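DR2417 (Deinococcus radiodurans, PDB 4XWT) probably degrades and matures RNA as a metal-dependent 5'-3' exonuclease of the bacterial RNase J family, possibly with endonuclease activity as well. Local coordinates at residues Ile30-Thr35 with Ile63-Asp68; His84-His89 with His153-Asn158; Leu171-Phe176 with Leu206-Thr211. All coordinates share one frame; numbering follows the deposited sequence.

Contact 1 of 3, residues Ile30-Thr35 with Ile63-Asp68; sequences IGKNIT and IVPRID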
loop_
_atom_site.group_PDB
_atom_site.type_symbol
_atom_site.label_atom_id
_atom_site.label_comp_id
_atom_site.label_asym_id
_atom_site.label_seq_id
_atom_site.Cartn_x
_atom_site.Cartn_y
_atom_site.Cartn_z
ATOM N N ILE A 30 -1.572 15.346 -3.545
ATOM C CA ILE A 30 -0.566 15.375 -4.582
ATOM C C ILE A 30 -1.214 14.873 -5.872
ATOM O O ILE A 30 -1.399 13.674 -6.059
ATOM C CB ILE A 30 0.639 14.545 -4.184
ATOM C CG1 ILE A 30 1.267 15.147 -2.926
ATOM C CG2 ILE A 30 1.668 14.559 -5.278
ATOM C CD1 ILE A 30 2.529 14.450 -2.486
ATOM N N GLY A 31 -1.603 15.799 -6.755
ATOM C CA GLY A 31 -2.352 15.401 -7.935
ATOM C C GLY A 31 -3.421 16.377 -8.400
ATOM O O GLY A 31 -3.811 17.285 -7.663
ATOM N N LYS A 32 -3.921 16.146 -9.616
ATOM C CA LYS A 32 -4.868 17.028 -10.321
ATOM C C LYS A 32 -4.731 18.522 -9.964
ATOM O O LYS A 32 -5.676 19.162 -9.508
ATOM C CB LYS A 32 -6.332 16.563 -10.119
ATOM C CG LYS A 32 -6.870 16.463 -8.689
ATOM C CD LYS A 32 -8.337 15.958 -8.721
ATOM C CE LYS A 32 -8.802 15.540 -7.337
ATOM N NZ LYS A 32 -8.981 16.707 -6.445
ATOM N N ASN A 33 -3.546 19.066 -10.220
ATOM C CA ASN A 33 -3.288 20.483 -10.028
ATOM C C ASN A 33 -4.049 21.387 -11.016
ATOM O O ASN A 33 -4.006 21.201 -12.233
ATOM C CB ASN A 33 -1.777 20.731 -10.105
ATOM C CG ASN A 33 -1.029 20.017 -8.983
ATOM O OD1 ASN A 33 -1.053 20.466 -7.834
ATOM N ND2 ASN A 33 -0.397 18.881 -9.304
ATOM N N ILE A 34 -4.765 22.354 -10.461
ATOM C CA ILE A 34 -5.404 23.409 -11.252
ATOM C C ILE A 34 -5.700 24.535 -10.278
ATOM O O ILE A 34 -6.360 24.332 -9.265
ATOM C CB ILE A 34 -6.701 22.946 -11.970
ATOM C CG1 ILE A 34 -7.476 24.150 -12.564
ATOM C CG2 ILE A 34 -7.593 22.086 -11.022
ATOM C CD1 ILE A 34 -8.519 23.747 -13.536
ATOM N N THR A 35 -5.163 25.714 -10.567
ATOM C CA THR A 35 -5.352 26.872 -9.702
ATOM C C THR A 35 -5.968 28.011 -10.508
ATOM O O THR A 35 -5.547 28.284 -11.635
ATOM C CB THR A 35 -4.019 27.334 -9.074
ATOM O OG1 THR A 35 -3.452 26.262 -8.328
ATOM C CG2 THR A 35 -4.236 28.544 -8.138
ATOM N N ILE A 63 -8.844 10.456 -12.405
ATOM C CA ILE A 63 -9.676 11.395 -11.692
ATOM C C ILE A 63 -9.397 12.798 -12.221
ATOM O O ILE A 63 -8.249 13.188 -12.321
ATOM C CB ILE A 63 -9.386 11.354 -10.192
ATOM C CG1 ILE A 63 -9.682 9.945 -9.637
ATOM C CG2 ILE A 63 -10.271 12.360 -9.499
ATOM C CD1 ILE A 63 -9.123 9.692 -8.266
ATOM N N VAL A 64 -10.441 13.553 -12.527
ATOM C CA VAL A 64 -10.238 14.904 -13.020
ATOM C C VAL A 64 -10.936 15.902 -12.094
ATOM O O VAL A 64 -11.824 15.520 -11.321
ATOM C CB VAL A 64 -10.725 15.032 -14.485
ATOM C CG1 VAL A 64 -9.858 14.185 -15.404
ATOM C CG2 VAL A 64 -12.206 14.680 -14.632
ATOM N N PRO A 65 -10.517 17.185 -12.134
ATOM C CA PRO A 65 -11.086 18.176 -11.212
ATOM C C PRO A 65 -12.514 18.577 -11.561
ATOM O O PRO A 65 -12.884 18.604 -12.740
ATOM C CB PRO A 65 -10.151 19.389 -11.373
ATOM C CG PRO A 65 -8.939 18.856 -12.082
ATOM C CD PRO A 65 -9.478 17.792 -12.979
ATOM N N ARG A 66 -13.306 18.892 -10.541
ATOM C CA ARG A 66 -14.595 19.523 -10.768
ATOM C C ARG A 66 -14.352 20.967 -11.257
ATOM O O ARG A 66 -13.618 21.723 -10.620
ATOM C CB ARG A 66 -15.434 19.522 -9.488
ATOM C CG ARG A 66 -16.510 18.459 -9.417
ATOM C CD ARG A 66 -17.853 19.069 -9.013
ATOM N NE ARG A 66 -18.208 18.757 -7.632
ATOM C CZ ARG A 66 -19.188 19.351 -6.962
ATOM N NH1 ARG A 66 -19.446 19.002 -5.708
ATOM N NH2 ARG A 66 -19.908 20.299 -7.540
ATOM N N ILE A 67 -14.968 21.341 -12.375
ATOM C CA ILE A 67 -14.771 22.684 -12.928
ATOM C C ILE A 67 -16.055 23.523 -12.947
ATOM O O ILE A 67 -16.199 24.415 -13.789
ATOM C CB ILE A 67 -14.205 22.618 -14.364
ATOM C CG1 ILE A 67 -15.164 21.870 -15.286
ATOM C CG2 ILE A 67 -12.833 21.975 -14.374
ATOM C CD1 ILE A 67 -14.663 21.730 -16.714
ATOM N N ASP A 68 -16.964 23.243 -12.011
ATOM C CA ASP A 68 -18.192 24.019 -11.820
ATOM C C ASP A 68 -17.917 25.515 -11.811
ATOM O O ASP A 68 -18.681 26.294 -12.396
ATOM C CB ASP A 68 -18.893 23.647 -10.505
ATOM C CG ASP A 68 -19.220 22.156 -10.395
ATOM O OD1 ASP A 68 -18.544 21.329 -11.046
ATOM O OD2 ASP A 68 -20.151 21.811 -9.632
#

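Contact 2 of 3, residues His84-His89 with His153-Asn158; sequences HGHEDH and HSIPDN. With ZN (zinc ion), chain C; ZN (zinc ion), chain D; U5P (uridine-5'-monophosphate), chain H.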
loop_
_atom_site.group_PDB
_atom_site.type_symbol
_atom_site.label_atom_id
_atom_site.label_comp_id
_atom_site.label_asym_id
_atom_site.label_seq_id
_atom_site.Cartn_x
_atom_site.Cartn_y
_atom_site.Cartn_z
ATOM N N HIS A 84 4.309 22.541 -16.675
ATOM C CA HIS A 84 5.074 21.429 -17.243
ATOM C C HIS A 84 4.182 20.256 -17.637
ATOM O O HIS A 84 2.983 20.244 -17.363
ATOM C CB HIS A 84 6.170 20.959 -16.272
ATOM C CG HIS A 84 5.652 20.444 -14.961
ATOM N ND1 HIS A 84 4.847 21.199 -14.134
ATOM C CD2 HIS A 84 5.861 19.269 -14.316
ATOM C CE1 HIS A 84 4.572 20.504 -13.040
ATOM N NE2 HIS A 84 5.161 19.327 -13.134
ATOM N N GLY A 85 4.776 19.269 -18.297
ATOM C CA GLY A 85 4.003 18.245 -18.971
ATOM C C GLY A 85 3.716 16.990 -18.145
ATOM O O GLY A 85 3.364 15.977 -18.715
ATOM N N HIS A 86 3.854 17.047 -16.822
ATOM C CA HIS A 86 3.484 15.875 -15.995
ATOM C C HIS A 86 1.975 15.653 -15.987
ATOM O O HIS A 86 1.197 16.591 -16.178
ATOM C CB HIS A 86 3.985 16.036 -14.566
ATOM C CG HIS A 86 5.396 15.587 -14.382
ATOM N ND1 HIS A 86 6.209 16.085 -13.393
ATOM C CD2 HIS A 86 6.146 14.707 -15.083
ATOM C CE1 HIS A 86 7.399 15.517 -13.481
ATOM N NE2 HIS A 86 7.388 14.681 -14.500
ATOM N N GLU A 87 1.554 14.411 -15.745
ATOM C CA GLU A 87 0.135 14.094 -15.846
ATOM C C GLU A 87 -0.702 14.828 -14.799
ATOM O O GLU A 87 -1.849 15.166 -15.054
ATOM C CB GLU A 87 -0.102 12.580 -15.724
ATOM C CG GLU A 87 0.292 11.759 -16.944
ATOM C CD GLU A 87 -0.857 11.590 -17.922
ATOM O OE1 GLU A 87 -1.348 12.619 -18.430
ATOM O OE2 GLU A 87 -1.278 10.436 -18.167
ATOM N N ASP A 88 -0.155 15.078 -13.614
ATOM C CA ASP A 88 -0.943 15.825 -12.638
ATOM C C ASP A 88 -0.977 17.342 -12.926
ATOM O O ASP A 88 -1.396 18.107 -12.059
ATOM C CB ASP A 88 -0.430 15.584 -11.210
ATOM C CG ASP A 88 1.037 15.899 -11.056
ATOM O OD1 ASP A 88 1.810 15.466 -11.930
ATOM O OD2 ASP A 88 1.414 16.557 -10.057
ATOM N N HIS A 89 -0.561 17.762 -14.133
ATOM C CA HIS A 89 -0.685 19.174 -14.558
ATOM C C HIS A 89 -1.348 19.329 -15.924
ATOM O O HIS A 89 -1.980 20.353 -16.165
ATOM C CB HIS A 89 0.699 19.864 -14.520
ATOM C CG HIS A 89 1.337 19.797 -13.168
ATOM N ND1 HIS A 89 1.314 20.849 -12.277
ATOM C CD2 HIS A 89 1.932 18.763 -12.508
ATOM C CE1 HIS A 89 1.910 20.488 -11.152
ATOM N NE2 HIS A 89 2.300 19.227 -11.273
ATOM N N HIS A 153 13.406 20.412 -12.623
ATOM C CA HIS A 153 12.432 19.451 -12.104
ATOM C C HIS A 153 12.794 18.087 -12.715
ATOM O O HIS A 153 13.892 17.941 -13.250
ATOM C CB HIS A 153 11.004 19.943 -12.440
ATOM C CG HIS A 153 9.900 19.095 -11.887
ATOM N ND1 HIS A 153 9.973 18.469 -10.656
ATOM C CD2 HIS A 153 8.691 18.763 -12.406
ATOM C CE1 HIS A 153 8.857 17.793 -10.444
ATOM N NE2 HIS A 153 8.064 17.952 -11.492
ATOM N N SER A 154 11.907 17.099 -12.638
ATOM C CA SER A 154 12.193 15.757 -13.165
ATOM C C SER A 154 11.730 15.605 -14.621
ATOM O O SER A 154 11.762 14.502 -15.194
ATOM C CB SER A 154 11.512 14.706 -12.296
ATOM O OG SER A 154 10.133 15.028 -12.261
ATOM N N ILE A 155 11.273 16.714 -15.210
ATOM C CA ILE A 155 10.957 16.765 -16.644
ATOM C C ILE A 155 11.492 18.096 -17.210
ATOM O O ILE A 155 11.504 19.103 -16.504
ATOM C CB ILE A 155 9.422 16.611 -16.910
ATOM C CG1 ILE A 155 9.153 16.236 -18.378
ATOM C CG2 ILE A 155 8.652 17.883 -16.499
ATOM C CD1 ILE A 155 7.668 16.014 -18.760
ATOM N N PRO A 156 11.982 18.102 -18.465
ATOM C CA PRO A 156 12.464 19.381 -19.021
ATOM C C PRO A 156 11.328 20.356 -19.333
ATOM O O PRO A 156 10.158 19.953 -19.331
ATOM C CB PRO A 156 13.176 18.967 -20.319
ATOM C CG PRO A 156 13.414 17.493 -20.191
ATOM C CD PRO A 156 12.283 16.970 -19.356
ATOM N N ASP A 157 11.676 21.612 -19.606
ATOM C CA ASP A 157 10.695 22.647 -19.965
ATOM C C ASP A 157 9.696 22.857 -18.842
ATOM O O ASP A 157 8.499 22.938 -19.040
ATOM C CB ASP A 157 9.990 22.292 -21.265
ATOM C CG ASP A 157 10.795 22.693 -22.473
ATOM O OD1 ASP A 157 11.831 23.367 -22.282
ATOM O OD2 ASP A 157 10.390 22.363 -23.608
ATOM N N ASN A 158 10.228 22.948 -17.638
ATOM C CA ASN A 158 9.418 23.106 -16.452
ATOM C C ASN A 158 9.581 24.518 -15.977
ATOM O O ASN A 158 10.713 24.991 -15.870
ATOM C CB ASN A 158 9.856 22.085 -15.400
ATOM C CG ASN A 158 9.205 22.296 -14.067
ATOM O OD1 ASN A 158 8.086 21.843 -13.832
ATOM N ND2 ASN A 158 9.911 22.964 -13.169
HETATM ZN ZN ZN C . 5.879 17.451 -11.856
HETATM ZN ZN ZN D . 3.275 17.938 -9.923
HETATM N N1 U5P H . 5.300 11.156 -9.339
HETATM C C2 U5P H . 4.284 10.910 -10.282
HETATM N N3 U5P H . 4.553 10.956 -11.591
HETATM C C4 U5P H . 5.783 11.242 -12.024
HETATM C C5 U5P H . 6.805 11.497 -11.123
HETATM C C6 U5P H . 6.533 11.447 -9.764
HETATM O O2 U5P H . 3.125 10.643 -9.901
HETATM O O4 U5P H . 6.009 11.278 -13.246
HETATM C "C1'" U5P H . 5.000 11.111 -7.905
HETATM C "C2'" U5P H . 6.005 10.258 -7.145
HETATM O "O2'" U5P H . 5.433 9.000 -6.781
HETATM C "C3'" U5P H . 6.344 11.065 -5.912
HETATM C "C4'" U5P H . 6.042 12.492 -6.303
HETATM O "O3'" U5P H . 5.472 10.716 -4.839
HETATM O "O4'" U5P H . 5.087 12.428 -7.361
HETATM C "C5'" U5P H . 7.304 13.163 -6.806
HETATM O "O5'" U5P H . 8.016 12.272 -7.662
HETATM P P U5P H . 9.411 12.723 -8.314
HETATM O O1P U5P H . 10.184 13.041 -7.075
HETATM O O2P U5P H . 9.910 11.544 -9.111
HETATM O O3P U5P H . 9.048 13.889 -9.198
HETATM O O HOH W 1 7.210 19.831 -19.691
HETATM O O HOH W 2 9.519 12.842 -14.896
#

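Contact 3 of 3, residues Leu171-Phe176 with Leu206-Thr211; sequences LHTGDF and LISDST. With ZN (zinc ion), chain C; ZN (zinc ion), chain D.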
loop_
_atom_site.group_PDB
_atom_site.type_symbol
_atom_site.label_atom_id
_atom_site.label_comp_id
_atom_site.label_asym_id
_atom_site.label_seq_id
_atom_site.Cartn_x
_atom_site.Cartn_y
_atom_site.Cartn_z
ATOM N N LEU A 171 4.505 34.826 -6.750
ATOM C CA LEU A 171 5.529 33.965 -7.306
ATOM C C LEU A 171 5.103 32.541 -7.031
ATOM O O LEU A 171 4.930 32.141 -5.878
ATOM C CB LEU A 171 6.929 34.259 -6.731
ATOM C CG LEU A 171 8.072 33.498 -7.427
ATOM C CD1 LEU A 171 9.392 34.265 -7.353
ATOM C CD2 LEU A 171 8.295 32.070 -6.884
ATOM N N HIS A 172 4.917 31.795 -8.112
ATOM C CA HIS A 172 4.591 30.381 -8.030
ATOM C C HIS A 172 5.797 29.594 -8.534
ATOM O O HIS A 172 6.188 29.710 -9.704
ATOM C CB HIS A 172 3.323 30.065 -8.848
ATOM C CG HIS A 172 2.841 28.646 -8.725
ATOM N ND1 HIS A 172 1.706 28.198 -9.366
ATOM C CD2 HIS A 172 3.330 27.578 -8.047
ATOM C CE1 HIS A 172 1.516 26.920 -9.093
ATOM N NE2 HIS A 172 2.485 26.518 -8.288
ATOM N N THR A 173 6.382 28.792 -7.649
ATOM C CA THR A 173 7.560 27.989 -7.981
ATOM C C THR A 173 7.334 26.942 -9.053
ATOM O O THR A 173 8.288 26.443 -9.650
ATOM C CB THR A 173 8.110 27.264 -6.727
ATOM O OG1 THR A 173 7.141 26.316 -6.263
ATOM C CG2 THR A 173 8.415 28.280 -5.619
ATOM N N GLY A 174 6.068 26.605 -9.292
ATOM C CA GLY A 174 5.732 25.404 -10.015
ATOM C C GLY A 174 6.280 24.218 -9.230
ATOM O O GLY A 174 6.598 24.349 -8.043
ATOM N N ASP A 175 6.365 23.061 -9.878
ATOM C CA ASP A 175 7.114 21.929 -9.337
ATOM C C ASP A 175 8.603 22.219 -9.430
ATOM O O ASP A 175 9.065 22.669 -10.478
ATOM C CB ASP A 175 6.815 20.639 -10.110
ATOM C CG ASP A 175 5.431 20.078 -9.834
ATOM O OD1 ASP A 175 4.502 20.875 -9.515
ATOM O OD2 ASP A 175 5.301 18.833 -9.969
ATOM N N PHE A 176 9.368 21.949 -8.374
ATOM C CA PHE A 176 10.811 22.148 -8.469
ATOM C C PHE A 176 11.673 21.394 -7.483
ATOM O O PHE A 176 11.253 21.034 -6.392
ATOM C CB PHE A 176 11.151 23.627 -8.311
ATOM C CG PHE A 176 11.219 24.094 -6.878
ATOM C CD1 PHE A 176 10.065 24.387 -6.177
ATOM C CD2 PHE A 176 12.447 24.291 -6.250
ATOM C CE1 PHE A 176 10.119 24.855 -4.875
ATOM C CE2 PHE A 176 12.521 24.765 -4.933
ATOM C CZ PHE A 176 11.353 25.043 -4.242
ATOM N N LEU A 206 3.837 33.862 -2.016
ATOM C CA LEU A 206 4.612 32.740 -2.521
ATOM C C LEU A 206 3.732 31.490 -2.561
ATOM O O LEU A 206 3.114 31.145 -1.566
ATOM C CB LEU A 206 5.862 32.495 -1.648
ATOM C CG LEU A 206 6.670 31.243 -2.030
ATOM C CD1 LEU A 206 7.175 31.334 -3.464
ATOM C CD2 LEU A 206 7.841 30.949 -1.077
ATOM N N ILE A 207 3.682 30.804 -3.703
ATOM C CA ILE A 207 3.056 29.481 -3.777
ATOM C C ILE A 207 4.188 28.520 -4.079
ATOM O O ILE A 207 4.875 28.671 -5.098
ATOM C CB ILE A 207 1.948 29.397 -4.872
ATOM C CG1 ILE A 207 0.989 30.590 -4.749
ATOM C CG2 ILE A 207 1.202 28.061 -4.769
ATOM C CD1 ILE A 207 -0.086 30.666 -5.822
ATOM N N SER A 208 4.390 27.531 -3.210
ATOM C CA SER A 208 5.584 26.709 -3.297
ATOM C C SER A 208 5.307 25.230 -3.163
ATOM O O SER A 208 4.436 24.828 -2.398
ATOM C CB SER A 208 6.584 27.135 -2.225
ATOM O OG SER A 208 7.779 26.407 -2.393
ATOM N N ASP A 209 6.102 24.435 -3.881
ATOM C CA ASP A 209 5.960 22.991 -3.983
ATOM C C ASP A 209 6.301 22.283 -2.666
ATOM O O ASP A 209 7.444 22.329 -2.232
ATOM C CB ASP A 209 6.868 22.504 -5.116
ATOM C CG ASP A 209 6.900 20.988 -5.264
ATOM O OD1 ASP A 209 6.149 20.266 -4.577
ATOM O OD2 ASP A 209 7.690 20.521 -6.103
ATOM N N SER A 210 5.334 21.594 -2.058
ATOM C CA SER A 210 5.526 21.043 -0.699
ATOM C C SER A 210 5.776 19.543 -0.634
ATOM O O SER A 210 5.839 18.965 0.461
ATOM C CB SER A 210 4.310 21.348 0.172
ATOM O OG SER A 210 3.991 22.721 0.129
ATOM N N THR A 211 5.907 18.921 -1.794
ATOM C CA THR A 211 5.951 17.463 -1.904
ATOM C C THR A 211 6.897 16.844 -0.879
ATOM O O THR A 211 6.538 15.899 -0.162
ATOM C CB THR A 211 6.400 17.007 -3.303
ATOM O OG1 THR A 211 5.518 17.549 -4.304
ATOM C CG2 THR A 211 6.397 15.483 -3.395
HETATM ZN ZN ZN C . 5.879 17.451 -11.856
HETATM ZN ZN ZN D . 3.275 17.938 -9.923
#

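Contact 1 of 3, residues Ile30-Thr35 with Ile63-Asp68
With CG of K32 lodged between its own backbone N and carbonyl carbon (chi1 58°), the lysine chain leaves the 30-35 turn toward I63, runs extended through CD and CE, and bends only at its last torsion. CG2 of I34 has the same placement on its own backbone, since CG1 takes the position anti to N (chi1 169°), and it is CG2 that is presented to the P65 ring. The tightest meeting is there: I34 CG2 lies 3.7 Å from P65 CG and equally near its CB, so one methyl rests on two ring carbons. K32 CB touches the same ring, 4.0 Å from P65 CG. K32 CE passes 4.1 Å from I63 CG2, the two chains meeting at a slant. Here the turn entering strand 34-39 of the large sheet of the metallo-beta-lactamase domain meets the end of strand 62-65, which pairs with strand 452-456 in a small antiparallel sheet. No hydrogen bond links the segments, and the contact is buried and made by carbon atoms. The ammonium group of K32 turns to E29 in a salt bridge, leaving its methylenes to I63 and P65. I96 of helix 93-97 packs on P65 too.

Contact 2 of 3, residues His84-His89 with His153-Asn158
The dinuclear zinc site takes shape where the HGHEDH segment faces the loop 153-158. The zinc of chain C is held by H84 NE2 at 2.4 Å, H86 ND1 at 2.1 Å and H153 NE2 at 2.3 Å, with D175 as the fourth protein ligand. Because H86 coordinates through ND1, its NE2 can donate to a water at 2.8 Å, which donates on to S154 O. I155 CG2 covers one face of H86 in a CH-pi contact, 4.1 Å from the centroid; O4 of the uridine monophosphate lies over the opposite face. The H86 and H153 side chains come from opposite directions, their planes 78° apart, and H153 ND1 is hydrogen-bonded to G380 O. N158, its CG turned away from its own N (chi1 172°), runs alongside H84 and sets OD1 over that ring, 3.0 Å from H84 CG, without a hydrogen bond; its ND2 is held through M151. S154 OG gives the phosphate a weak hydrogen bond, 3.4 Å to U5P O3P. D88 OD2 and H89 NE2 bind the zinc of chain D, completed by H403 and the bridging D175. HxHxDH with a later-loop histidine is the metal-binding hallmark of the metallo-beta-lactamase superfamily.

Contact 3 of 3, residues Leu171-Phe176 with Leu206-Thr211
D209 OD2 is gripped from two sequence regions: F176 N donates to it at 3.2 Å on its anti lone pair, and H381 is hydrogen-bonded to it as well. D209 swings its carboxylate away from its own N (chi1 176°), which carries it to the 173-176 turn. The other oxygen, D209 OD1, takes the hydroxyl of T211 at 2.8 Å on its syn lone pair, and the backbone N of T211 from above the carboxylate plane, closing an Asx turn. Strands 168-172 and 205-209 lie parallel, the two strands of a beta-alpha-beta crossover through helix 192-201. I207 N donates to L171 O at 2.8 Å, and T173 N returns a bond to I207 O at 3.0 Å. Beyond the paired strands T173 OG1 takes over, accepting D209 N at 3.2 Å while donating to G174 O at 2.7 Å. On one face of the sheet, I207 CG2 sits over the H172 ring, 4.1 Å from its centroid; on the other, L171 and L206 lie side by side. Within the turn, D175 OD2 bridges both zinc ions. Fastened from both oxygens, the D209 carboxylate has little freedom to rotate, and its bond to H381 is consistent with their predicted roles as proton donor and acceptor.

In the fold
All three contacts lie in the metallo-beta-lactamase part of the chain; contacts 2 and 3 build one dinuclear zinc centre, and contact 1 backs it. Contacts 2 and 3, with centres about 13 Å apart, share both metals: the loop 153-158 reaches the turn after strand 168-172 through a probable hydrogen bond, N158 ND2 to D175 O at 2.8 Å. Contact 1 has its centre about 16 Å from that of contact 2 and binds no metal itself. Its turn nevertheless reaches the metal-binding helix, where N33 N lies 3.0 Å from D88 O in a probable hydrogen bond. Contacts 1 and 3 barely meet, I30 CD1 lying 4.1 Å from T211 CG2. The bound nucleotide lies against contact 2.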